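Local coordinates for protein lipase aflb (Neosartorya fumigata, PDB 6IDY) that probably hydrolyses ester bonds of lipids, as a calcium-binding fungal lipase with an alpha/beta-hydrolase fold, at residues K61-Q64 against E65-K69; S72-A75 against D76-D80. All coordinates share one frame; numbering follows the deposited sequence.

Contact 1: residues K61-Q64 against E65-K69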
ATOM      1  N   LYS A  61     -23.795 -10.895   5.062  1.00 35.76           N
ATOM      2  CA  LYS A  61     -23.955 -12.090   5.895  1.00 35.76           C
ATOM      3  C   LYS A  61     -22.858 -13.102   5.576  1.00 39.76           C
ATOM      4  O   LYS A  61     -22.560 -13.979   6.392  1.00 40.76           O
ATOM      5  CB  LYS A  61     -25.333 -12.730   5.661  1.00 37.74           C
ATOM      6  CG  LYS A  61     -26.482 -11.951   6.274  1.00 39.79           C
ATOM      7  CD  LYS A  61     -27.828 -12.577   5.939  1.00 44.43           C
ATOM      8  CE  LYS A  61     -28.989 -11.765   6.462  1.00 43.80           C
ATOM      9  NZ  LYS A  61     -29.119 -10.465   5.750  1.00 44.28           N
ATOM     10  N   SER A  62     -22.273 -12.983   4.377  1.00 34.59           N
ATOM     11  CA  SER A  62     -21.235 -13.868   3.877  1.00 33.54           C
ATOM     12  C   SER A  62     -20.249 -13.103   2.983  1.00 36.85           C
ATOM     13  O   SER A  62     -20.470 -11.930   2.668  1.00 35.87           O
ATOM     14  CB  SER A  62     -21.874 -14.998   3.079  1.00 36.36           C
ATOM     15  OG  SER A  62     -22.424 -14.467   1.889  1.00 40.84           O
ATOM     16  N   VAL A  63     -19.183 -13.797   2.555  1.00 33.18           N
ATOM     17  CA  VAL A  63     -18.133 -13.288   1.680  1.00 32.23           C
ATOM     18  C   VAL A  63     -18.719 -12.984   0.288  1.00 37.27           C
ATOM     19  O   VAL A  63     -18.394 -11.950  -0.292  1.00 37.15           O
ATOM     20  CB  VAL A  63     -16.936 -14.279   1.635  1.00 35.36           C
ATOM     21  CG1 VAL A  63     -15.892 -13.855   0.605  1.00 34.33           C
ATOM     22  CG2 VAL A  63     -16.300 -14.425   3.016  1.00 34.72           C
ATOM     23  N   GLN A  64     -19.607 -13.866  -0.220  1.00 34.17           N
ATOM     24  CA  GLN A  64     -20.281 -13.688  -1.510  1.00 33.72           C
ATOM     25  C   GLN A  64     -21.155 -12.429  -1.512  1.00 36.02           C
ATOM     26  O   GLN A  64     -21.162 -11.712  -2.510  1.00 35.39           O
ATOM     27  CB  GLN A  64     -21.088 -14.941  -1.903  1.00 35.96           C
ATOM     28  CG  GLN A  64     -21.718 -14.907  -3.306  1.00 49.46           C
ATOM     29  CD  GLN A  64     -20.719 -14.707  -4.422  1.00 72.48           C
ATOM     30  OE1 GLN A  64     -20.580 -13.609  -4.976  1.00 67.75           O
ATOM     31  NE2 GLN A  64     -19.999 -15.762  -4.779  1.00 68.06           N
ATOM     32  N   GLU A  65     -21.847 -12.138  -0.391  1.00 31.86           N
ATOM     33  CA  GLU A  65     -22.667 -10.931  -0.257  1.00 31.70           C
ATOM     34  C   GLU A  65     -21.809  -9.667  -0.336  1.00 35.54           C
ATOM     35  O   GLU A  65     -22.234  -8.687  -0.944  1.00 36.49           O
ATOM     36  CB  GLU A  65     -23.481 -10.942   1.040  1.00 33.83           C
ATOM     37  CG  GLU A  65     -24.710 -11.828   0.961  1.00 43.25           C
ATOM     38  CD  GLU A  65     -25.872 -11.412   1.840  1.00 51.02           C
ATOM     39  OE1 GLU A  65     -25.639 -10.741   2.871  1.00 39.14           O
ATOM     40  OE2 GLU A  65     -27.022 -11.767   1.498  1.00 41.31           O
ATOM     41  N   ALA A  66     -20.599  -9.702   0.253  1.00 31.35           N
ATOM     42  CA  ALA A  66     -19.649  -8.594   0.227  1.00 30.51           C
ATOM     43  C   ALA A  66     -19.204  -8.317  -1.207  1.00 34.03           C
ATOM     44  O   ALA A  66     -19.194  -7.154  -1.617  1.00 33.25           O
ATOM     45  CB  ALA A  66     -18.444  -8.910   1.097  1.00 31.07           C
ATOM     46  N   PHE A  67     -18.879  -9.388  -1.980  1.00 30.10           N
ATOM     47  CA  PHE A  67     -18.481  -9.279  -3.383  1.00 29.24           C
ATOM     48  C   PHE A  67     -19.626  -8.813  -4.263  1.00 32.90           C
ATOM     49  O   PHE A  67     -19.383  -8.050  -5.200  1.00 31.79           O
ATOM     50  CB  PHE A  67     -17.870 -10.586  -3.911  1.00 31.03           C
ATOM     51  CG  PHE A  67     -16.416 -10.772  -3.560  1.00 32.09           C
ATOM     52  CD1 PHE A  67     -15.439  -9.942  -4.103  1.00 34.90           C
ATOM     53  CD2 PHE A  67     -16.018 -11.789  -2.705  1.00 35.03           C
ATOM     54  CE1 PHE A  67     -14.091 -10.117  -3.780  1.00 35.38           C
ATOM     55  CE2 PHE A  67     -14.666 -11.974  -2.393  1.00 37.47           C
ATOM     56  CZ  PHE A  67     -13.713 -11.134  -2.928  1.00 34.99           C
ATOM     57  N   ASP A  68     -20.877  -9.233  -3.943  1.00 30.12           N
ATOM     58  CA  ASP A  68     -22.083  -8.806  -4.663  1.00 30.12           C
ATOM     59  C   ASP A  68     -22.249  -7.286  -4.527  1.00 33.47           C
ATOM     60  O   ASP A  68     -22.579  -6.621  -5.507  1.00 33.37           O
ATOM     61  CB  ASP A  68     -23.337  -9.547  -4.154  1.00 32.82           C
ATOM     62  CG  ASP A  68     -23.448 -11.015  -4.544  1.00 38.55           C
ATOM     63  OD1 ASP A  68     -22.663 -11.467  -5.401  1.00 38.48           O
ATOM     64  OD2 ASP A  68     -24.317 -11.707  -3.992  1.00 44.79           O
ATOM     65  N   LYS A  69     -21.965  -6.739  -3.329  1.00 29.53           N
ATOM     66  CA  LYS A  69     -22.011  -5.298  -3.069  1.00 29.39           C
ATOM     67  C   LYS A  69     -20.926  -4.577  -3.874  1.00 33.09           C
ATOM     68  O   LYS A  69     -21.210  -3.531  -4.449  1.00 32.73           O
ATOM     69  CB  LYS A  69     -21.833  -4.999  -1.578  1.00 31.17           C
ATOM     70  CG  LYS A  69     -23.023  -5.400  -0.731  1.00 31.97           C
ATOM     71  CD  LYS A  69     -22.745  -5.150   0.735  1.00 31.48           C
ATOM     72  CE  LYS A  69     -23.877  -5.622   1.607  1.00 33.21           C
ATOM     73  NZ  LYS A  69     -25.083  -4.775   1.428  1.00 31.52           N
TER
HETATM   74  O   HOH W   1     -29.217 -11.106   3.012  1.00 43.53           O
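Ser62 and Glu65 form the N-terminal cap of helix 63-73, with Ser62 at the N-cap and Glu65 three residues on. The hydroxyl of Ser62 is turned between its own backbone N and carbonyl carbon (chi1 69°), which brings OG round to Glu65 N, at 3.3 Å a weak capping bond to an amide of the first turn. Glu65 answers by sending its extended side chain back beyond the cap, where OE1 takes the N-H of Lys61 at 2.9 Å in a nearly straight bond (168°). The amide meets the carboxylate on its anti side, 31° out of its plane. Beside it the long Lys61 chain crosses Glu65. Lys61 NZ lies 4.5 Å from Glu65 OE1, beyond a salt bridge, but one water accepts from Lys61 NZ at 2.8 Å and donates to Glu65 OE2 at 2.7 Å. Glutamate suits this place because a negative group near a helix start should be favoured by the helix dipole.

Beyond the cap, Ala66, Phe67 and Asp68 give their backbone N-H groups to the carbonyls of Ser62, Val63 and Gln64. Facing helix 405-412, Val63 and Phe67 lie side by side, Val63 CG1 resting 3.7 Å from Phe67 CE2. Both also touch Leu408, while the small, buried Ala66 meets Leu405 and Leu409, its size suiting a close approach. This is an N-capped helix start, with Ala66 and Phe67 buried and Gln64 and Asp68 exposed, as in an amphipathic helix at a protein surface.

Contact 2: residues S72-A75 against D76-D80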
ATOM      1  N   SER A  72     -21.868  -4.472  -7.488  1.00 32.37           N
ATOM      2  CA  SER A  72     -22.951  -3.502  -7.641  1.00 32.98           C
ATOM      3  C   SER A  72     -22.352  -2.101  -7.885  1.00 35.48           C
ATOM      4  O   SER A  72     -22.906  -1.325  -8.665  1.00 34.60           O
ATOM      5  CB  SER A  72     -23.832  -3.490  -6.394  1.00 37.71           C
ATOM      6  OG  SER A  72     -24.826  -2.481  -6.476  1.00 52.96           O
ATOM      7  N   ILE A  73     -21.215  -1.791  -7.221  1.00 31.25           N
ATOM      8  CA  ILE A  73     -20.496  -0.519  -7.374  1.00 30.16           C
ATOM      9  C   ILE A  73     -19.888  -0.462  -8.790  1.00 31.64           C
ATOM     10  O   ILE A  73     -19.882   0.599  -9.414  1.00 32.14           O
ATOM     11  CB  ILE A  73     -19.414  -0.324  -6.259  1.00 32.29           C
ATOM     12  CG1 ILE A  73     -20.049  -0.309  -4.847  1.00 32.69           C
ATOM     13  CG2 ILE A  73     -18.560   0.937  -6.500  1.00 32.33           C
ATOM     14  CD1 ILE A  73     -19.043  -0.450  -3.666  1.00 31.01           C
ATOM     15  N   PHE A  74     -19.416  -1.617  -9.290  1.00 26.43           N
ATOM     16  CA  PHE A  74     -18.774  -1.774 -10.600  1.00 24.98           C
ATOM     17  C   PHE A  74     -19.758  -1.986 -11.760  1.00 30.68           C
ATOM     18  O   PHE A  74     -19.310  -2.164 -12.897  1.00 30.40           O
ATOM     19  CB  PHE A  74     -17.753  -2.925 -10.544  1.00 25.49           C
ATOM     20  CG  PHE A  74     -16.395  -2.553  -9.989  1.00 25.39           C
ATOM     21  CD1 PHE A  74     -16.225  -2.287  -8.632  1.00 27.20           C
ATOM     22  CD2 PHE A  74     -15.279  -2.509 -10.814  1.00 25.27           C
ATOM     23  CE1 PHE A  74     -14.970  -1.940  -8.121  1.00 26.51           C
ATOM     24  CE2 PHE A  74     -14.018  -2.183 -10.297  1.00 26.79           C
ATOM     25  CZ  PHE A  74     -13.875  -1.895  -8.956  1.00 24.58           C
ATOM     26  N   ALA A  75     -21.088  -1.940 -11.486  1.00 28.33           N
ATOM     27  CA  ALA A  75     -22.147  -2.159 -12.485  1.00 29.05           C
ATOM     28  C   ALA A  75     -22.103  -1.205 -13.684  1.00 33.12           C
ATOM     29  O   ALA A  75     -22.421  -1.623 -14.794  1.00 33.48           O
ATOM     30  CB  ALA A  75     -23.521  -2.116 -11.826  1.00 30.57           C
ATOM     31  N   ASP A  76     -21.717   0.063 -13.462  1.00 29.81           N
ATOM     32  CA  ASP A  76     -21.615   1.084 -14.511  1.00 29.65           C
ATOM     33  C   ASP A  76     -20.171   1.271 -14.971  1.00 29.96           C
ATOM     34  O   ASP A  76     -19.870   2.204 -15.719  1.00 30.23           O
ATOM     35  CB  ASP A  76     -22.228   2.417 -14.042  1.00 33.00           C
ATOM     36  CG  ASP A  76     -23.715   2.346 -13.765  1.00 51.26           C
ATOM     37  OD1 ASP A  76     -24.474   1.942 -14.680  1.00 53.99           O
ATOM     38  OD2 ASP A  76     -24.124   2.696 -12.638  1.00 60.67           O
ATOM     39  N   GLY A  77     -19.311   0.344 -14.563  1.00 23.96           N
ATOM     40  CA  GLY A  77     -17.899   0.324 -14.909  1.00 22.44           C
ATOM     41  C   GLY A  77     -17.022   0.497 -13.695  1.00 25.48           C
ATOM     42  O   GLY A  77     -17.529   0.697 -12.585  1.00 24.03           O
ATOM     43  N   THR A  78     -15.699   0.421 -13.894  1.00 21.19           N
ATOM     44  CA  THR A  78     -14.746   0.615 -12.807  1.00 21.16           C
ATOM     45  C   THR A  78     -14.855   2.081 -12.336  1.00 26.62           C
ATOM     46  O   THR A  78     -14.669   2.992 -13.145  1.00 25.38           O
ATOM     47  CB  THR A  78     -13.338   0.195 -13.237  1.00 25.35           C
ATOM     48  OG1 THR A  78     -13.375  -1.181 -13.614  1.00 26.88           O
ATOM     49  CG2 THR A  78     -12.313   0.387 -12.137  1.00 22.87           C
ATOM     50  N   PRO A  79     -15.227   2.330 -11.055  1.00 24.36           N
ATOM     51  CA  PRO A  79     -15.346   3.724 -10.587  1.00 24.19           C
ATOM     52  C   PRO A  79     -13.972   4.365 -10.355  1.00 26.88           C
ATOM     53  O   PRO A  79     -12.945   3.702 -10.530  1.00 24.55           O
ATOM     54  CB  PRO A  79     -16.087   3.561  -9.258  1.00 26.23           C
ATOM     55  CG  PRO A  79     -15.581   2.234  -8.729  1.00 29.99           C
ATOM     56  CD  PRO A  79     -15.471   1.367  -9.956  1.00 25.48           C
ATOM     57  N   ASP A  80     -13.946   5.643  -9.950  1.00 23.79           N
ATOM     58  CA  ASP A  80     -12.690   6.283  -9.569  1.00 23.38           C
ATOM     59  C   ASP A  80     -12.629   6.242  -8.032  1.00 25.99           C
ATOM     60  O   ASP A  80     -13.529   5.656  -7.418  1.00 26.42           O
ATOM     61  CB  ASP A  80     -12.560   7.706 -10.149  1.00 26.07           C
ATOM     62  CG  ASP A  80     -13.609   8.731  -9.748  1.00 34.48           C
ATOM     63  OD1 ASP A  80     -14.493   8.399  -8.924  1.00 34.70           O
ATOM     64  OD2 ASP A  80     -13.538   9.872 -10.247  1.00 41.52           O
TER
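The Phe74 ring carries Pro79 on one face: CD of the proline stands 3.6 Å from the centroid of the Phe74 ring, only 6° off the normal, a CH-pi contact almost over the centre. The CD hydrogens of proline, on a carbon bonded to nitrogen, suit a flat aromatic face. With CG opposite its own carbonyl carbon (chi1 -83°), Phe74 brings its ring over to Pro79 and Thr78. Thr78 comes to it obliquely, running alongside with OG1 3.5 Å from CE2 of Phe74; its short branched side chain fits there. Farther round the proline, Ile73 CG2 meets Pro79 CG at 3.9 Å, the two side chains crossing at about a right angle.

The chain reverses in a type I beta turn over Phe74 to Gly77, closed by Gly77 N donating to Phe74 O at 3.0 Å. Gly77 has a positive phi (116°) with an extended psi, where a beta carbon would press on the carbonyl oxygen of Asp76, so glycine fits well.

Asp80 then caps helix 81-90 through OD1 to Lys83 N. Met84 of that helix touches Ile73, Phe74 and Pro79, while Phe74 also reaches Phe317, Val358 and Thr360, joining the turn between helices 63-73 and 81-90 to loops of the body of the protein.

The two contacts mark the ends of one element: contact 1 caps the start of helix 63-73, and contact 2 takes the chain out of its last turn and on to helix 81-90. They come in series along the chain, their centres about 16 Å apart, with no contact between them beyond the shared helix. Both lie on the same side of the protein, their centres about 23 and 22 Å from the centre of the chain, outside the seven-stranded sheet. The helix packs at one end on helix 405-412 near the C-terminus and at the other on helix 81-90, so it bridges N-terminal and C-terminal parts of the chain at the periphery of the fold.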